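Side-chain contacts in enoyl-CoA hydratase/carnithine racemase (Magnetospirillum magneticum, PDB 4NEK), which probably interconverts delta(3)- and delta(2)-enoyl-CoA double-bond isomers, as a hexameric member of the enoyl-CoA hydratase/isomerase (crotonase) family: residues A26-G29 and E30-A33; I133-E136 and A137-Q141; A145-G148 and H149-A153; E160-G163 and V164-E168. All coordinates share one frame; numbering follows the deposited sequence.

Along the chain the four contacts follow in series, all inside one crotonase-type domain. Contacts 1, 2 and 4 join a loop or turn to a helix start; contact 3 joins the end of helix 139-147 to the start of helix 149-156 through G148. Contact 1, at the start of helix 29-44, has its centre about 19 Å from that of contact 2, though their nearest atoms come to about 6 Å without touching. Contacts 2 and 3 share helix 139-147, with centres about 13 Å apart. Contacts 3 and 4 lie about 12 Å apart between centres and touch through R151 and T166. Contacts 2, 3 and 4 also meet neighbouring subunits: R151 pairs with E168 of another chain, so these helix ends contribute to the hexamer.

Contact 1 (A26-G29 and E30-A33); sequences ALIG and EMYA
L27 pushes its forked end against two side chains of the first helical turn, M31 and Y32, crossing each at about a right angle. One prong, L27 CD2, rests on the selenomethionine methyl M31 CE at 3.5 Å; the other, L27 CD1, meets the tyrosine ring at Y32 CE1, also 3.5 Å away. The M31 chain is bent at its last torsion (chi3 71°), which turns the methyl toward the leucine. I28 packs into a notch walled by E30 CG and M31 CG. Its CG1 touches both walls, lying 4.0 Å from M31 CG, while its CD1 continues along the E30 chain and comes within 3.4 Å of E30 OE2. A chi1 of 50° sets the extended E30 chain alongside I28, the two pointing the same way, with E30 CG and OE2 both against I28 CD1.

The frame for this packing is the start of helix 29-44, which follows the loop after strand 13-18 of the crotonase fold, with I28 as N-cap. I28 O is gripped by two amides: M31 N at 2.9 Å, lying 48° out of the carbonyl plane, and Y32 N at 3.2 Å, on a much straighter line. The next bond, from A33 N to G29 O at 3.0 Å, continues the helix. Y32 CD2 comes 3.4 Å from I28 O, which approaches the ring obliquely, and G29 CA lies at the ring edge; the tyrosine hydroxyl is hydrogen-bonded to N64. M18 on strand 13-18 touches both L27 and M31, and I105 on helix 105-108 touches both L27 and Y32.

Contact 2 (I133-E136 and A137-Q141); sequences IVPE and AGSSQ
E136 O is held by two donors of one residue, S139. The hydroxyl makes the shorter bond, S139 OG to E136 O at 2.7 Å, and lies in the carbonyl plane; the amide, S139 N to E136 O at 3.0 Å, comes from above that plane, 45° out of it. The two hydrogen bonds therefore use separate directions at the same acceptor. A chi1 of 51° tucks the serine OG between its own backbone N and carbonyl carbon and brings it round to E136 O. The hydroxyl oxygen S139 OG also touches the proline, 3.1 Å from P135 CB. F128 packs on P135 and, as far as its poorly ordered side chain allows a judgement, on E136. The amide bond closes a type I' beta turn from E136 to S139, whose central residues A137 and G138 both have positive phi. G138 is also the N-cap of helix 139-147, and its carbonyl takes a backbone bond, Q141 N to G138 O at 2.9 Å. E222 of the second subunit is hydrogen-bonded to G138 N and S140 OG. Within its own chain the turn leads into helix 139-147 and touches helix 105-108, where T108 meets A137 and S139.

Contact 3 (A145-G148 and H149-A153); sequences ALAG and HRRAA
G148 O and A152 N form the direct hydrogen bond of this contact, at 3.0 Å; the amide lies nearly in line with the carbonyl (C=O...N angle 162°), and the bond is fairly straight at the hydrogen (159°). A second polar link runs through a water, which donates to A147 O at 2.8 Å and accepts from R151 N at 3.0 Å. This bridges the end of one helix to the first turn of the next. The segment is a helix-glycine-helix junction: G148 is the first residue to leave helix 139-147, with phi at 80°, and is also the N-cap of helix 149-156, so one residue of the crotonase fold changes the direction of the chain.

Apolar contact is slight: A147 CB approaches R151 CB at 4.1 Å. R151 CB faces A147; beyond it the chain bends at chi2 and chi3 and its end leads away. A close carbon-oxygen contact places A152 CB 3.3 Å from G148 O, the oxygen its own amide binds.

The polar ends have partners beyond the two segments. R151 makes salt bridges with E154 of its own chain and with E168 of the second subunit; H149 NE2 is hydrogen-bonded to D114 of the second subunit, and R150 reaches backbone carbonyls of G171 and C113 there.

Contact 4 (E160-G163 and V164-E168); sequences EPFG and VDTAE
F162 and the first helical turn form the compact part of this contact. Ring atom F162 CD2 lies 3.9 Å from T166 CB, the two side chains crossing at about a right angle. Farther round the ring, A167 CB meets the edge near the ring plane, 4.1 Å from F162 CE2. A chi1 of 60° points the phenylalanine at these two residues. F124, on strand 123-125, meets the F162 ring with planes only about 10° apart and also touches V164 and A167.

The backbone adds its own tie: A167 N donates to G163 O at 3.0 Å, in the carbonyl plane. G163 is the N-cap of helix 164-169, which follows the loop after helix 149-156 in the crotonase fold and leads on to strand 175-176.

In contrast to the buried F162 and A167, D165 and T166 are partly exposed. D165 turns its carboxylate back toward the helix start (chi1 54°), where D165 OD1 lies 3.3 Å from G163 C and accepts a weak hydrogen bond from T166 N at 2.8 Å. A carboxylate there may be favoured by the helix dipole.

Other subunits also meet these segments: V164 and D165 pack on D165 and V164 of the fourth subunit, E160 forms a salt bridge with K192 of the second subunit and E168 one with R151 of the third.

Contact 1 (A26-G29 and E30-A33)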
loop_
_atom_site.group_PDB
_atom_site.type_symbol
_atom_site.label_atom_id
_atom_site.label_comp_id
_atom_site.label_asym_id
_atom_site.label_seq_id
_atom_site.Cartn_x
_atom_site.Cartn_y
_atom_site.Cartn_z
ATOM N N ALA C 26 -7.101 31.143 8.914
ATOM C CA ALA C 26 -5.875 31.463 9.626
ATOM C C ALA C 26 -6.250 31.990 11.007
ATOM O O ALA C 26 -7.067 32.882 11.114
ATOM C CB ALA C 26 -5.064 32.496 8.863
ATOM N N LEU C 27 -5.672 31.416 12.055
ATOM C CA LEU C 27 -6.116 31.683 13.408
ATOM C C LEU C 27 -5.495 32.925 14.040
ATOM O O LEU C 27 -4.326 33.250 13.804
ATOM C CB LEU C 27 -5.817 30.506 14.303
ATOM C CG LEU C 27 -6.486 29.208 13.853
ATOM C CD1 LEU C 27 -6.017 28.135 14.813
ATOM C CD2 LEU C 27 -8.007 29.255 13.863
ATOM N N ILE C 28 -6.317 33.591 14.847
ATOM C CA ILE C 28 -5.929 34.712 15.679
ATOM C C ILE C 28 -6.410 34.437 17.109
ATOM O O ILE C 28 -7.198 33.514 17.378
ATOM C CB ILE C 28 -6.524 36.035 15.131
ATOM C CG1 ILE C 28 -8.045 35.942 15.004
ATOM C CG2 ILE C 28 -5.954 36.365 13.751
ATOM C CD1 ILE C 28 -8.719 37.244 14.573
ATOM N N GLY C 29 -5.972 35.263 18.041
ATOM C CA GLY C 29 -6.260 35.075 19.464
ATOM C C GLY C 29 -7.735 34.891 19.782
ATOM O O GLY C 29 -8.080 34.080 20.657
ATOM N N GLU C 30 -8.600 35.690 19.147
ATOM C CA GLU C 30 -10.038 35.602 19.461
ATOM C C GLU C 30 -10.604 34.256 19.075
ATOM O O GLU C 30 -11.532 33.809 19.733
ATOM C CB GLU C 30 -10.936 36.696 18.847
ATOM C CG GLU C 30 -10.749 36.911 17.357
ATOM C CD GLU C 30 -11.522 38.113 16.805
ATOM O OE1 GLU C 30 -12.769 38.013 16.852
ATOM O OE2 GLU C 30 -10.904 39.144 16.340
HETATM N N MSE C 31 -10.025 33.603 18.054
HETATM C CA MSE C 31 -10.518 32.298 17.616
HETATM C C MSE C 31 -10.068 31.242 18.575
HETATM O O MSE C 31 -10.892 30.479 19.064
HETATM C CB MSE C 31 -10.062 31.982 16.229
HETATM C CG MSE C 31 -10.704 32.969 15.298
HETATM SE SE MSE C 31 -10.047 32.729 13.451
HETATM C CE MSE C 31 -10.946 31.022 13.032
ATOM N N TYR C 32 -8.805 31.271 18.961
ATOM C CA TYR C 32 -8.331 30.384 20.008
ATOM C C TYR C 32 -9.182 30.456 21.243
ATOM O O TYR C 32 -9.461 29.451 21.865
ATOM C CB TYR C 32 -6.882 30.687 20.405
ATOM C CG TYR C 32 -5.879 30.246 19.383
ATOM C CD1 TYR C 32 -5.738 28.896 19.056
ATOM C CD2 TYR C 32 -5.076 31.159 18.729
ATOM C CE1 TYR C 32 -4.816 28.486 18.113
ATOM C CE2 TYR C 32 -4.137 30.758 17.804
ATOM C CZ TYR C 32 -4.018 29.424 17.495
ATOM O OH TYR C 32 -3.125 29.043 16.520
ATOM N N ALA C 33 -9.559 31.662 21.636
ATOM C CA ALA C 33 -10.307 31.840 22.878
ATOM C C ALA C 33 -11.706 31.258 22.711
ATOM O O ALA C 33 -12.191 30.563 23.571
ATOM C CB ALA C 33 -10.371 33.319 23.264
#

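Contact 2 (I133-E136 and A137-Q141)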
loop_
_atom_site.group_PDB
_atom_site.type_symbol
_atom_site.label_atom_id
_atom_site.label_comp_id
_atom_site.label_asym_id
_atom_site.label_seq_id
_atom_site.Cartn_x
_atom_site.Cartn_y
_atom_site.Cartn_z
ATOM N N ILE C 133 11.353 28.326 13.939
ATOM C CA ILE C 133 10.779 27.893 15.206
ATOM C C ILE C 133 10.660 26.377 15.291
ATOM O O ILE C 133 10.943 25.682 14.345
ATOM C CB ILE C 133 9.439 28.588 15.458
ATOM C CG1 ILE C 133 8.440 28.244 14.359
ATOM C CG2 ILE C 133 9.649 30.102 15.477
ATOM C CD1 ILE C 133 7.057 28.841 14.585
ATOM N N VAL C 134 10.199 25.897 16.431
ATOM C CA VAL C 134 9.982 24.496 16.631
ATOM C C VAL C 134 8.496 24.121 16.595
ATOM O O VAL C 134 7.617 24.951 16.774
ATOM C CB VAL C 134 10.611 23.996 17.959
ATOM C CG1 VAL C 134 12.084 24.378 17.993
ATOM C CG2 VAL C 134 9.853 24.516 19.192
ATOM N N PRO C 135 8.219 22.837 16.395
ATOM C CA PRO C 135 6.871 22.367 16.409
ATOM C C PRO C 135 6.247 22.429 17.783
ATOM O O PRO C 135 6.891 22.231 18.810
ATOM C CB PRO C 135 7.009 20.907 15.996
ATOM C CG PRO C 135 8.348 20.790 15.386
ATOM C CD PRO C 135 9.176 21.749 16.142
ATOM N N GLU C 136 4.945 22.537 17.730
ATOM C CA GLU C 136 4.107 22.775 18.847
ATOM C C GLU C 136 3.073 21.635 18.909
ATOM O O GLU C 136 3.084 20.670 18.092
ATOM C CB GLU C 136 3.341 24.057 18.543
ATOM C CG GLU C 136 2.205 23.799 17.523
ATOM C CD GLU C 136 1.712 25.022 16.764
ATOM O OE1 GLU C 136 2.194 26.149 17.018
ATOM O OE2 GLU C 136 0.806 24.845 15.909
ATOM N N ALA C 137 2.179 21.772 19.880
ATOM C CA ALA C 137 1.069 20.883 20.069
ATOM C C ALA C 137 1.432 19.404 20.256
ATOM O O ALA C 137 0.587 18.513 20.005
ATOM C CB ALA C 137 0.058 21.066 18.934
ATOM N N GLY C 138 2.655 19.139 20.687
ATOM C CA GLY C 138 3.125 17.766 20.929
ATOM C C GLY C 138 3.589 17.024 19.695
ATOM O O GLY C 138 3.833 15.823 19.756
ATOM N N SER C 139 3.682 17.722 18.560
ATOM C CA SER C 139 3.982 17.063 17.304
ATOM C C SER C 139 5.359 16.446 17.312
ATOM O O SER C 139 5.577 15.447 16.606
ATOM C CB SER C 139 3.812 18.012 16.124
ATOM O OG SER C 139 4.509 19.188 16.363
ATOM N N SER C 140 6.306 17.025 18.071
ATOM C CA SER C 140 7.642 16.437 18.214
ATOM C C SER C 140 7.577 15.031 18.805
ATOM O O SER C 140 8.485 14.250 18.628
ATOM C CB SER C 140 8.541 17.289 19.095
ATOM O OG SER C 140 8.127 17.253 20.485
ATOM N N GLN C 141 6.482 14.688 19.446
ATOM C CA GLN C 141 6.265 13.338 19.944
ATOM C C GLN C 141 5.271 12.538 19.082
ATOM O O GLN C 141 5.490 11.351 18.760
ATOM C CB GLN C 141 5.721 13.446 21.363
ATOM C CG GLN C 141 5.402 12.159 22.052
ATOM C CD GLN C 141 5.261 12.391 23.557
ATOM O OE1 GLN C 141 6.211 12.766 24.235
ATOM N NE2 GLN C 141 4.080 12.147 24.083
#

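Contact 3 (A145-G148 and H149-A153)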
loop_
_atom_site.group_PDB
_atom_site.type_symbol
_atom_site.label_atom_id
_atom_site.label_comp_id
_atom_site.label_asym_id
_atom_site.label_seq_id
_atom_site.Cartn_x
_atom_site.Cartn_y
_atom_site.Cartn_z
ATOM N N ALA C 145 6.058 9.132 16.573
ATOM C CA ALA C 145 5.358 7.923 17.025
ATOM C C ALA C 145 4.483 7.353 15.889
ATOM O O ALA C 145 4.433 6.155 15.699
ATOM C CB ALA C 145 4.493 8.221 18.234
ATOM N N LEU C 146 3.826 8.208 15.123
ATOM C CA LEU C 146 2.948 7.722 14.080
ATOM C C LEU C 146 3.662 7.282 12.829
ATOM O O LEU C 146 3.323 6.256 12.238
ATOM C CB LEU C 146 1.949 8.804 13.684
ATOM C CG LEU C 146 0.823 9.070 14.703
ATOM C CD1 LEU C 146 0.124 10.368 14.306
ATOM C CD2 LEU C 146 -0.164 7.882 14.798
ATOM N N ALA C 147 4.629 8.067 12.405
ATOM C CA ALA C 147 5.213 7.925 11.076
ATOM C C ALA C 147 6.589 7.291 11.091
ATOM O O ALA C 147 7.137 6.938 10.051
ATOM C CB ALA C 147 5.306 9.291 10.427
ATOM N N GLY C 148 7.154 7.146 12.272
ATOM C CA GLY C 148 8.563 6.809 12.378
ATOM C C GLY C 148 9.418 8.054 12.178
ATOM O O GLY C 148 8.986 9.062 11.580
ATOM N N HIS C 149 10.637 8.007 12.688
ATOM C CA HIS C 149 11.437 9.194 12.769
ATOM C C HIS C 149 11.764 9.795 11.389
ATOM O O HIS C 149 11.790 11.001 11.221
ATOM C CB HIS C 149 12.710 8.887 13.541
ATOM C CG HIS C 149 13.569 10.079 13.678
ATOM N ND1 HIS C 149 13.303 11.083 14.584
ATOM C CD2 HIS C 149 14.614 10.500 12.940
ATOM C CE1 HIS C 149 14.176 12.058 14.429
ATOM N NE2 HIS C 149 14.980 11.732 13.431
ATOM N N ARG C 150 12.024 8.943 10.410
ATOM C CA ARG C 150 12.460 9.424 9.122
ATOM C C ARG C 150 11.368 10.076 8.316
ATOM O O ARG C 150 11.609 11.105 7.693
ATOM C CB ARG C 150 13.113 8.325 8.313
ATOM C CG ARG C 150 14.542 8.222 8.779
ATOM C CD ARG C 150 15.021 6.821 8.860
ATOM N NE ARG C 150 14.165 6.041 9.717
ATOM C CZ ARG C 150 14.233 6.028 11.030
ATOM N NH1 ARG C 150 15.111 6.782 11.682
ATOM N NH2 ARG C 150 13.402 5.254 11.688
ATOM N N ARG C 151 10.174 9.503 8.322
ATOM C CA ARG C 151 9.110 10.123 7.584
ATOM C C ARG C 151 8.677 11.405 8.344
ATOM O O ARG C 151 8.349 12.400 7.706
ATOM C CB ARG C 151 7.977 9.134 7.300
ATOM C CG ARG C 151 6.808 9.749 6.521
ATOM C CD ARG C 151 7.080 9.904 5.024
ATOM N NE ARG C 151 7.058 8.587 4.355
ATOM C CZ ARG C 151 7.798 8.224 3.297
ATOM N NH1 ARG C 151 8.633 9.084 2.710
ATOM N NH2 ARG C 151 7.695 6.985 2.806
ATOM N N ALA C 152 8.751 11.397 9.676
ATOM C CA ALA C 152 8.474 12.597 10.443
ATOM C C ALA C 152 9.518 13.664 10.214
ATOM O O ALA C 152 9.213 14.828 10.275
ATOM C CB ALA C 152 8.387 12.287 11.930
ATOM N N ALA C 153 10.752 13.286 9.945
ATOM C CA ALA C 153 11.765 14.278 9.601
ATOM C C ALA C 153 11.480 14.982 8.281
ATOM O O ALA C 153 11.833 16.134 8.162
ATOM C CB ALA C 153 13.155 13.645 9.531
HETATM O O HOH W 1 9.907 6.730 9.423
#

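Contact 4 (E160-G163 and V164-E168)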
loop_
_atom_site.group_PDB
_atom_site.type_symbol
_atom_site.label_atom_id
_atom_site.label_comp_id
_atom_site.label_asym_id
_atom_site.label_seq_id
_atom_site.Cartn_x
_atom_site.Cartn_y
_atom_site.Cartn_z
ATOM N N GLU C 160 8.485 19.862 4.782
ATOM C CA GLU C 160 7.789 19.623 3.542
ATOM C C GLU C 160 6.324 19.270 3.718
ATOM O O GLU C 160 5.958 18.510 4.615
ATOM C CB GLU C 160 8.461 18.510 2.772
ATOM C CG GLU C 160 9.744 18.977 2.113
ATOM C CD GLU C 160 10.485 17.853 1.386
ATOM O OE1 GLU C 160 10.018 16.674 1.459
ATOM O OE2 GLU C 160 11.538 18.157 0.765
ATOM N N PRO C 161 5.465 19.819 2.853
ATOM C CA PRO C 161 4.056 19.517 2.935
ATOM C C PRO C 161 3.801 18.122 2.447
ATOM O O PRO C 161 4.628 17.566 1.752
ATOM C CB PRO C 161 3.424 20.532 1.993
ATOM C CG PRO C 161 4.460 20.894 1.046
ATOM C CD PRO C 161 5.743 20.828 1.829
ATOM N N PHE C 162 2.685 17.533 2.845
ATOM C CA PHE C 162 2.354 16.194 2.406
ATOM C C PHE C 162 0.863 16.101 2.248
ATOM O O PHE C 162 0.155 17.039 2.607
ATOM C CB PHE C 162 2.890 15.134 3.384
ATOM C CG PHE C 162 2.356 15.251 4.783
ATOM C CD1 PHE C 162 2.947 16.137 5.697
ATOM C CD2 PHE C 162 1.271 14.506 5.181
ATOM C CE1 PHE C 162 2.449 16.259 7.001
ATOM C CE2 PHE C 162 0.758 14.625 6.468
ATOM C CZ PHE C 162 1.356 15.500 7.378
ATOM N N GLY C 163 0.432 14.969 1.672
ATOM C CA GLY C 163 -0.910 14.783 1.189
ATOM C C GLY C 163 -1.597 13.652 1.894
ATOM O O GLY C 163 -1.053 13.071 2.840
ATOM N N VAL C 164 -2.796 13.354 1.414
ATOM C CA VAL C 164 -3.645 12.351 2.009
ATOM C C VAL C 164 -3.065 10.942 1.924
ATOM O O VAL C 164 -3.371 10.109 2.793
ATOM C CB VAL C 164 -5.061 12.382 1.399
ATOM C CG1 VAL C 164 -5.750 13.695 1.751
ATOM C CG2 VAL C 164 -5.029 12.192 -0.132
ATOM N N ASP C 165 -2.227 10.685 0.929
ATOM C CA ASP C 165 -1.542 9.414 0.871
ATOM C C ASP C 165 -0.727 9.132 2.121
ATOM O O ASP C 165 -0.910 8.134 2.820
ATOM C CB ASP C 165 -0.689 9.318 -0.385
ATOM C CG ASP C 165 0.319 10.495 -0.557
ATOM O OD1 ASP C 165 0.201 11.588 0.059
ATOM O OD2 ASP C 165 1.305 10.283 -1.310
ATOM N N THR C 166 0.123 10.065 2.466
ATOM C CA THR C 166 0.968 9.916 3.617
ATOM C C THR C 166 0.112 9.983 4.879
ATOM O O THR C 166 0.317 9.212 5.803
ATOM C CB THR C 166 2.026 11.020 3.606
ATOM O OG1 THR C 166 2.783 10.936 2.396
ATOM C CG2 THR C 166 2.955 10.916 4.799
ATOM N N ALA C 167 -0.840 10.901 4.916
ATOM C CA ALA C 167 -1.586 11.112 6.139
ATOM C C ALA C 167 -2.351 9.871 6.522
ATOM O O ALA C 167 -2.400 9.502 7.694
ATOM C CB ALA C 167 -2.563 12.256 5.971
ATOM N N GLU C 168 -2.970 9.220 5.544
ATOM C CA GLU C 168 -3.611 7.982 5.859
ATOM C C GLU C 168 -2.587 6.894 6.165
ATOM O O GLU C 168 -2.763 6.124 7.093
ATOM C CB GLU C 168 -4.563 7.526 4.772
ATOM C CG GLU C 168 -5.328 6.283 5.204
ATOM C CD GLU C 168 -6.565 5.946 4.368
ATOM O OE1 GLU C 168 -6.823 6.632 3.361
ATOM O OE2 GLU C 168 -7.306 4.978 4.727
#